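Local coordinates for protein Cas13d (uncultured Ruminococcus sp, PDB 6IV9) that binds a CRISPR RNA and, through two HEPN domains, probably matures that RNA and cleaves target RNA, at residues K181-Y186 with N515-T520; T520-F525 with R558-L563. The protein carries 2 engineered substitutions. All blocks are in the same frame, centred on the assembly; numbering follows the deposited sequence.

Contact 1: residues K181-Y186 with N515-T520; sequences KILAVY and NDLLTT. With nucleotides of chain B.
Ile182, Tyr186 and Leu517 form the apolar body of this helix pair. Ile182 reaches across with its CG2 branch, which lies 3.9 Å from Leu517 CD1 and equally close to the methyl CG2 of Thr520, while Leu183 adds a looser contact to the same leucine methyl. Leu517 extends away from its own backbone nitrogen, which brings CB and CD1 alongside Tyr186 CD2. The tyrosine suits this place because its ring packs against aliphatic carbons, with Val185 CG1 over the centre of one face, and still carries a polar atom at its far end.

That atom makes the hydrogen bond between the helices: Tyr186 OH donates to Asp516 OD2 at 2.4 Å, a length so short that its exact value is doubtful. The oxygen sits at the ring edge, near the ring plane, and the carboxylate is turned 65° from the ring.

Along helix 511-535, two threonines fold their hydroxyls back onto the preceding turn. Thr520 OG1 gives a 2.8 Å bond to Asp516 O, which also accepts Thr520 N from the opposite face of its plane; Thr519 repeats this at Asn515 O. Threonine thus satisfies its own hydroxyl and leaves a methyl for packing.

Asn515 ND2 donates almost straight to OP1 of C35 of chain B, at 2.8 Å and 173°, whereas Lys181 NZ, on a chain bent at chi3, donates a hydrogen bond of 3.0 Å to OP1 of A28 of chain B and salt-bridges a further phosphate. Bonds to phosphate oxygens do not depend on base identity. The Thr519 methyl packs on the sugar of U34 of chain B.

Two nearly antiparallel helices, the axes of segments 181-186 and 515-520 being 10.2 Å apart at 161°, here form a packed pair whose polar margins line the crRNA-binding site.

Contact 2: residues T520-F525 with R558-L563; sequences TLISKF and RITNEL
Phe525 and Ile559 meet in a well-centred CH-pi contact. The CG2 methyl of Ile559 stands 3.5 Å from the centroid of the Phe525 ring and only 3° off its normal, so it sits over the middle of one face. The methyl is aimed there because Ile559 CG2 lies anti to the backbone N, while CG1, anti to the carbonyl carbon, carries CD1 to the rim of the ring near CE1. A flat ring and a beta-branched residue fit each other well here, and Phe553 also meets the phenylalanine, at about 20° between ring planes.

Leu563 supplies most of the remaining apolar packing. It approaches the phenylalanine at about a right angle, with its CD2 3.7 Å from Phe525 CD2, and the same methyl touches Leu521 CB. Its CB packs against Ile522 CG1 at 3.7 Å as the two side chains run past each other in opposite directions. Thr560 is small enough for the close point of the backbones, where its CA comes within 5.1 Å of Ile522 CA; its CG2 faces the CG2 of Ile522, while its hydroxyl is hydrogen-bonded to Ser556 O.

Polar links lie off this core. Arg558 NE, with the carboxylate oxygen near its guanidinium plane, makes a 2.8 Å salt bridge to Glu562 OE2 one turn later. Arg558 NH2 is hydrogen-bonded to Asp494 O, and Glu562 OE1 to Ser499 OG and Leu496 N, tying helix 556-570 to helix 497-505 and the loop leading into it.

With short-segment axes 8.6 Å apart at 158°, this is a tightly packed antiparallel helix pair, a buried piece of the mainly helical core of Cas13d.

Overall arrangement
Helix 511-535 carries one segment of each contact, and Thr520 belongs to both. It meets helix 168-197 on one side in contact 1 and helix 556-570 on another in contact 2, so three helices pack together with centres of the contacts 12 Å apart. The two contacts touch directly: Leu518 CD1 lies 3.6 Å from Leu563 O, and Ile182 CG2 meets Leu521 CD2 at 4.0 Å. Contact 1 binds phosphates of the crRNA directly, whereas contact 2 lies further from the RNA, its nearest atom being about 5 Å away. A bound magnesium ion lies about 10 Å from the side chain of Thr520.

Contact 1: residues K181-Y186 with N515-T520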
loop_
_atom_site.group_PDB
_atom_site.type_symbol
_atom_site.label_atom_id
_atom_site.label_comp_id
_atom_site.label_asym_id
_atom_site.label_seq_id
_atom_site.Cartn_x
_atom_site.Cartn_y
_atom_site.Cartn_z
ATOM N N LYS A 181 -6.047 -5.668 8.742
ATOM C CA LYS A 181 -5.665 -4.266 9.044
ATOM C C LYS A 181 -5.409 -3.521 7.739
ATOM O O LYS A 181 -5.888 -2.432 7.601
ATOM C CB LYS A 181 -4.305 -4.148 9.742
ATOM C CG LYS A 181 -4.174 -4.708 11.137
ATOM C CD LYS A 181 -3.032 -4.140 11.932
ATOM C CE LYS A 181 -1.658 -4.226 11.323
ATOM N NZ LYS A 181 -0.619 -4.247 12.380
ATOM N N ILE A 182 -4.644 -4.123 6.839
ATOM C CA ILE A 182 -4.322 -3.445 5.553
ATOM C C ILE A 182 -5.579 -3.278 4.692
ATOM O O ILE A 182 -5.710 -2.271 4.065
ATOM C CB ILE A 182 -3.114 -4.060 4.826
ATOM C CG1 ILE A 182 -2.497 -3.055 3.858
ATOM C CG2 ILE A 182 -3.466 -5.347 4.129
ATOM C CD1 ILE A 182 -1.678 -2.003 4.521
ATOM N N LEU A 183 -6.469 -4.258 4.676
ATOM C CA LEU A 183 -7.718 -4.123 3.888
ATOM C C LEU A 183 -8.567 -2.987 4.466
ATOM O O LEU A 183 -9.179 -2.295 3.703
ATOM C CB LEU A 183 -8.480 -5.443 3.871
ATOM C CG LEU A 183 -7.888 -6.508 2.965
ATOM C CD1 LEU A 183 -8.600 -7.827 3.166
ATOM C CD2 LEU A 183 -7.939 -6.072 1.517
ATOM N N ALA A 184 -8.561 -2.835 5.786
ATOM C CA ALA A 184 -9.342 -1.766 6.437
ATOM C C ALA A 184 -8.846 -0.399 5.949
ATOM O O ALA A 184 -9.655 0.469 5.711
ATOM C CB ALA A 184 -9.233 -1.887 7.924
ATOM N N VAL A 185 -7.540 -0.236 5.821
ATOM C CA VAL A 185 -7.003 1.060 5.331
ATOM C C VAL A 185 -7.473 1.316 3.895
ATOM O O VAL A 185 -8.007 2.349 3.643
ATOM C CB VAL A 185 -5.467 1.024 5.360
ATOM C CG1 VAL A 185 -4.878 2.154 4.551
ATOM C CG2 VAL A 185 -4.908 1.002 6.764
ATOM N N TYR A 186 -7.262 0.363 3.002
ATOM C CA TYR A 186 -7.613 0.564 1.573
ATOM C C TYR A 186 -9.113 0.697 1.318
ATOM O O TYR A 186 -9.471 1.519 0.534
ATOM C CB TYR A 186 -6.778 -0.330 0.656
ATOM C CG TYR A 186 -5.356 0.137 0.700
ATOM C CD1 TYR A 186 -4.982 1.312 0.085
ATOM C CD2 TYR A 186 -4.431 -0.511 1.480
ATOM C CE1 TYR A 186 -3.694 1.790 0.181
ATOM C CE2 TYR A 186 -3.131 -0.061 1.569
ATOM C CZ TYR A 186 -2.762 1.097 0.926
ATOM O OH TYR A 186 -1.497 1.561 1.049
ATOM N N ASN A 515 1.345 -1.221 -4.573
ATOM C CA ASN A 515 2.568 -1.855 -4.035
ATOM C C ASN A 515 2.408 -2.117 -2.543
ATOM O O ASN A 515 2.724 -3.184 -2.120
ATOM C CB ASN A 515 3.789 -0.976 -4.273
ATOM C CG ASN A 515 4.236 -1.055 -5.709
ATOM O OD1 ASN A 515 3.847 -1.970 -6.401
ATOM N ND2 ASN A 515 5.042 -0.110 -6.149
ATOM N N ASP A 516 1.912 -1.134 -1.812
ATOM C CA ASP A 516 1.761 -1.305 -0.353
ATOM C C ASP A 516 0.757 -2.417 -0.034
ATOM O O ASP A 516 1.093 -3.290 0.726
ATOM C CB ASP A 516 1.272 0.001 0.254
ATOM C CG ASP A 516 1.149 -0.059 1.758
ATOM O OD1 ASP A 516 2.065 -0.538 2.378
ATOM O OD2 ASP A 516 0.152 0.399 2.269
ATOM N N LEU A 517 -0.427 -2.381 -0.631
ATOM C CA LEU A 517 -1.423 -3.432 -0.327
ATOM C C LEU A 517 -0.937 -4.810 -0.788
ATOM O O LEU A 517 -0.976 -5.729 -0.022
ATOM C CB LEU A 517 -2.713 -3.086 -1.069
ATOM C CG LEU A 517 -3.780 -4.171 -1.007
ATOM C CD1 LEU A 517 -4.263 -4.373 0.407
ATOM C CD2 LEU A 517 -4.948 -3.863 -1.911
ATOM N N LEU A 518 -0.498 -4.918 -2.031
ATOM C CA LEU A 518 -0.090 -6.239 -2.560
ATOM C C LEU A 518 1.134 -6.800 -1.837
ATOM O O LEU A 518 1.099 -7.939 -1.471
ATOM C CB LEU A 518 0.127 -6.151 -4.064
ATOM C CG LEU A 518 -1.133 -6.397 -4.890
ATOM C CD1 LEU A 518 -1.603 -7.822 -4.733
ATOM C CD2 LEU A 518 -2.240 -5.460 -4.481
ATOM N N THR A 519 2.171 -6.005 -1.628
ATOM C CA THR A 519 3.348 -6.589 -0.941
ATOM C C THR A 519 2.952 -7.053 0.461
ATOM O O THR A 519 3.407 -8.067 0.875
ATOM C CB THR A 519 4.544 -5.637 -0.932
ATOM O OG1 THR A 519 4.206 -4.475 -0.189
ATOM C CG2 THR A 519 5.016 -5.303 -2.323
ATOM N N THR A 520 2.116 -6.290 1.150
ATOM C CA THR A 520 1.672 -6.714 2.500
ATOM C C THR A 520 0.872 -8.020 2.412
ATOM O O THR A 520 1.210 -8.936 3.129
ATOM C CB THR A 520 0.818 -5.633 3.172
ATOM O OG1 THR A 520 1.527 -4.407 3.272
ATOM C CG2 THR A 520 0.352 -6.036 4.550
ATOM P P U B 34 9.213 -4.436 -5.817
ATOM O OP1 U B 34 8.517 -4.190 -7.109
ATOM O OP2 U B 34 10.560 -3.961 -5.585
ATOM O "O5'" U B 34 8.299 -3.876 -4.671
ATOM C "C5'" U B 34 8.466 -2.548 -4.154
ATOM C "C4'" U B 34 7.583 -2.377 -2.951
ATOM O "O4'" U B 34 7.973 -3.233 -1.857
ATOM C "C3'" U B 34 7.575 -0.982 -2.343
ATOM O "O3'" U B 34 6.698 -0.187 -3.155
ATOM C "C2'" U B 34 7.017 -1.277 -0.960
ATOM O "O2'" U B 34 5.607 -1.435 -1.029
ATOM C "C1'" U B 34 7.746 -2.580 -0.632
ATOM N N1 U B 34 9.057 -2.371 0.012
ATOM C C2 U B 34 9.005 -1.949 1.320
ATOM O O2 U B 34 7.957 -1.742 1.901
ATOM N N3 U B 34 10.215 -1.755 1.907
ATOM C C4 U B 34 11.453 -1.935 1.342
ATOM O O4 U B 34 12.443 -1.783 2.034
ATOM C C5 U B 34 11.434 -2.402 -0.009
ATOM C C6 U B 34 10.256 -2.572 -0.624
ATOM P P A B 28 2.885 -3.483 11.734
ATOM O OP1 A B 28 2.154 -4.719 11.385
ATOM O OP2 A B 28 2.882 -2.984 13.155
ATOM O "O5'" A B 28 4.446 -3.585 11.389
ATOM C "C5'" A B 28 4.983 -4.304 10.245
ATOM C "C4'" A B 28 6.401 -4.624 10.600
ATOM O "O4'" A B 28 7.161 -3.391 10.815
ATOM C "C3'" A B 28 6.578 -5.432 11.889
ATOM O "O3'" A B 28 7.812 -6.141 11.766
ATOM C "C2'" A B 28 6.827 -4.354 12.944
ATOM O "O2'" A B 28 7.502 -4.809 14.111
ATOM C "C1'" A B 28 7.623 -3.318 12.144
ATOM N N9 A B 28 7.458 -1.929 12.631
ATOM C C8 A B 28 6.274 -1.325 12.964
ATOM N N7 A B 28 6.411 -0.090 13.379
ATOM C C5 A B 28 7.776 0.138 13.306
ATOM C C6 A B 28 8.568 1.233 13.681
ATOM N N6 A B 28 8.067 2.376 14.132
ATOM N N1 A B 28 9.897 1.136 13.510
ATOM C C2 A B 28 10.403 -0.012 13.048
ATOM N N3 A B 28 9.772 -1.150 12.753
ATOM C C4 A B 28 8.439 -1.007 12.911
ATOM P P C B 35 7.056 1.409 -3.437
ATOM O OP1 C B 35 6.058 1.880 -4.408
ATOM O OP2 C B 35 8.458 1.535 -3.727
ATOM O "O5'" C B 35 6.963 2.031 -2.002
ATOM C "C5'" C B 35 5.647 2.123 -1.385
ATOM C "C4'" C B 35 5.777 2.601 0.036
ATOM O "O4'" C B 35 6.554 1.644 0.755
ATOM C "C3'" C B 35 6.528 3.921 0.223
ATOM O "O3'" C B 35 5.614 4.963 -0.017
ATOM C "C2'" C B 35 7.008 3.808 1.659
ATOM O "O2'" C B 35 6.008 4.072 2.603
ATOM C "C1'" C B 35 7.341 2.321 1.721
ATOM N N1 C B 35 8.753 2.025 1.473
ATOM C C2 C B 35 9.607 2.168 2.561
ATOM O O2 C B 35 9.127 2.525 3.630
ATOM N N3 C B 35 10.905 1.836 2.432
ATOM C C4 C B 35 11.386 1.506 1.235
ATOM N N4 C B 35 12.688 1.240 1.135
ATOM C C5 C B 35 10.544 1.399 0.089
ATOM C C6 C B 35 9.254 1.718 0.243
#

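Contact 2: residues T520-F525 with R558-L563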
loop_
_atom_site.group_PDB
_atom_site.type_symbol
_atom_site.label_atom_id
_atom_site.label_comp_id
_atom_site.label_asym_id
_atom_site.label_seq_id
_atom_site.Cartn_x
_atom_site.Cartn_y
_atom_site.Cartn_z
ATOM N N THR A 520 2.116 -6.290 1.150
ATOM C CA THR A 520 1.672 -6.714 2.500
ATOM C C THR A 520 0.872 -8.020 2.412
ATOM O O THR A 520 1.210 -8.936 3.129
ATOM C CB THR A 520 0.818 -5.633 3.172
ATOM O OG1 THR A 520 1.527 -4.407 3.272
ATOM C CG2 THR A 520 0.352 -6.036 4.550
ATOM N N LEU A 521 -0.096 -8.102 1.501
ATOM C CA LEU A 521 -0.901 -9.345 1.381
ATOM C C LEU A 521 0.014 -10.514 1.016
ATOM O O LEU A 521 -0.113 -11.538 1.610
ATOM C CB LEU A 521 -1.979 -9.183 0.308
ATOM C CG LEU A 521 -3.110 -8.208 0.610
ATOM C CD1 LEU A 521 -4.096 -8.161 -0.537
ATOM C CD2 LEU A 521 -3.820 -8.590 1.884
ATOM N N ILE A 522 0.945 -10.307 0.094
ATOM C CA ILE A 522 1.816 -11.426 -0.356
ATOM C C ILE A 522 2.635 -11.928 0.825
ATOM O O ILE A 522 2.737 -13.097 1.003
ATOM C CB ILE A 522 2.724 -10.979 -1.510
ATOM C CG1 ILE A 522 1.923 -10.662 -2.767
ATOM C CG2 ILE A 522 3.816 -11.994 -1.772
ATOM C CD1 ILE A 522 2.649 -9.794 -3.730
ATOM N N SER A 523 3.178 -11.012 1.600
ATOM C CA SER A 523 3.996 -11.406 2.765
ATOM C C SER A 523 3.157 -12.197 3.783
ATOM O O SER A 523 3.617 -13.198 4.260
ATOM C CB SER A 523 4.579 -10.181 3.375
ATOM O OG SER A 523 5.373 -10.531 4.472
ATOM N N LYS A 524 1.957 -11.736 4.091
ATOM C CA LYS A 524 1.108 -12.424 5.089
ATOM C C LYS A 524 0.700 -13.816 4.594
ATOM O O LYS A 524 0.796 -14.740 5.354
ATOM C CB LYS A 524 -0.076 -11.539 5.470
ATOM C CG LYS A 524 0.293 -10.153 5.966
ATOM C CD LYS A 524 1.409 -10.128 6.960
ATOM C CE LYS A 524 1.941 -8.741 7.229
ATOM N NZ LYS A 524 2.809 -8.706 8.422
ATOM N N PHE A 525 0.272 -13.944 3.347
ATOM C CA PHE A 525 -0.110 -15.280 2.826
ATOM C C PHE A 525 1.107 -16.212 2.825
ATOM O O PHE A 525 0.969 -17.358 3.119
ATOM C CB PHE A 525 -0.784 -15.170 1.461
ATOM C CG PHE A 525 -2.238 -14.788 1.511
ATOM C CD1 PHE A 525 -3.204 -15.705 1.861
ATOM C CD2 PHE A 525 -2.644 -13.507 1.211
ATOM C CE1 PHE A 525 -4.537 -15.348 1.908
ATOM C CE2 PHE A 525 -3.978 -13.157 1.257
ATOM C CZ PHE A 525 -4.923 -14.079 1.596
ATOM N N ARG A 558 -0.828 -20.973 -3.176
ATOM C CA ARG A 558 -1.359 -20.556 -4.485
ATOM C C ARG A 558 -1.699 -19.063 -4.426
ATOM O O ARG A 558 -1.343 -18.357 -5.332
ATOM C CB ARG A 558 -2.620 -21.367 -4.760
ATOM C CG ARG A 558 -3.267 -21.030 -6.083
ATOM C CD ARG A 558 -4.347 -21.999 -6.466
ATOM N NE ARG A 558 -4.789 -21.637 -7.784
ATOM C CZ ARG A 558 -5.783 -22.214 -8.409
ATOM N NH1 ARG A 558 -6.283 -23.336 -7.937
ATOM N NH2 ARG A 558 -6.276 -21.673 -9.496
ATOM N N ILE A 559 -2.334 -18.616 -3.350
ATOM C CA ILE A 559 -2.704 -17.176 -3.251
ATOM C C ILE A 559 -1.437 -16.310 -3.257
ATOM O O ILE A 559 -1.414 -15.333 -3.963
ATOM C CB ILE A 559 -3.581 -16.918 -2.020
ATOM C CG1 ILE A 559 -4.911 -17.665 -2.112
ATOM C CG2 ILE A 559 -3.782 -15.439 -1.810
ATOM C CD1 ILE A 559 -5.646 -17.775 -0.811
ATOM N N THR A 560 -0.403 -16.726 -2.544
ATOM C CA THR A 560 0.836 -15.920 -2.518
ATOM C C THR A 560 1.381 -15.787 -3.942
ATOM O O THR A 560 1.741 -14.699 -4.324
ATOM C CB THR A 560 1.908 -16.621 -1.680
ATOM O OG1 THR A 560 1.434 -16.800 -0.356
ATOM C CG2 THR A 560 3.202 -15.854 -1.614
ATOM N N ASN A 561 1.416 -16.881 -4.690
ATOM C CA ASN A 561 1.938 -16.862 -6.077
ATOM C C ASN A 561 1.058 -16.005 -6.993
ATOM O O ASN A 561 1.587 -15.246 -7.758
ATOM C CB ASN A 561 2.061 -18.278 -6.626
ATOM C CG ASN A 561 3.040 -19.128 -5.851
ATOM O OD1 ASN A 561 3.923 -18.619 -5.196
ATOM N ND2 ASN A 561 2.888 -20.432 -5.928
ATOM N N GLU A 562 -0.253 -16.165 -6.912
ATOM C CA GLU A 562 -1.202 -15.404 -7.761
ATOM C C GLU A 562 -1.156 -13.907 -7.452
ATOM O O GLU A 562 -1.193 -13.108 -8.353
ATOM C CB GLU A 562 -2.604 -15.951 -7.559
ATOM C CG GLU A 562 -2.682 -17.402 -7.922
ATOM C CD GLU A 562 -4.076 -17.977 -7.992
ATOM O OE1 GLU A 562 -4.994 -17.355 -7.486
ATOM O OE2 GLU A 562 -4.208 -19.046 -8.568
ATOM N N LEU A 563 -1.076 -13.567 -6.178
ATOM C CA LEU A 563 -1.041 -12.152 -5.749
ATOM C C LEU A 563 0.226 -11.499 -6.307
ATOM O O LEU A 563 0.196 -10.349 -6.632
ATOM C CB LEU A 563 -1.103 -12.120 -4.229
ATOM C CG LEU A 563 -2.417 -11.669 -3.611
ATOM C CD1 LEU A 563 -3.616 -11.814 -4.502
ATOM C CD2 LEU A 563 -2.647 -12.238 -2.244
#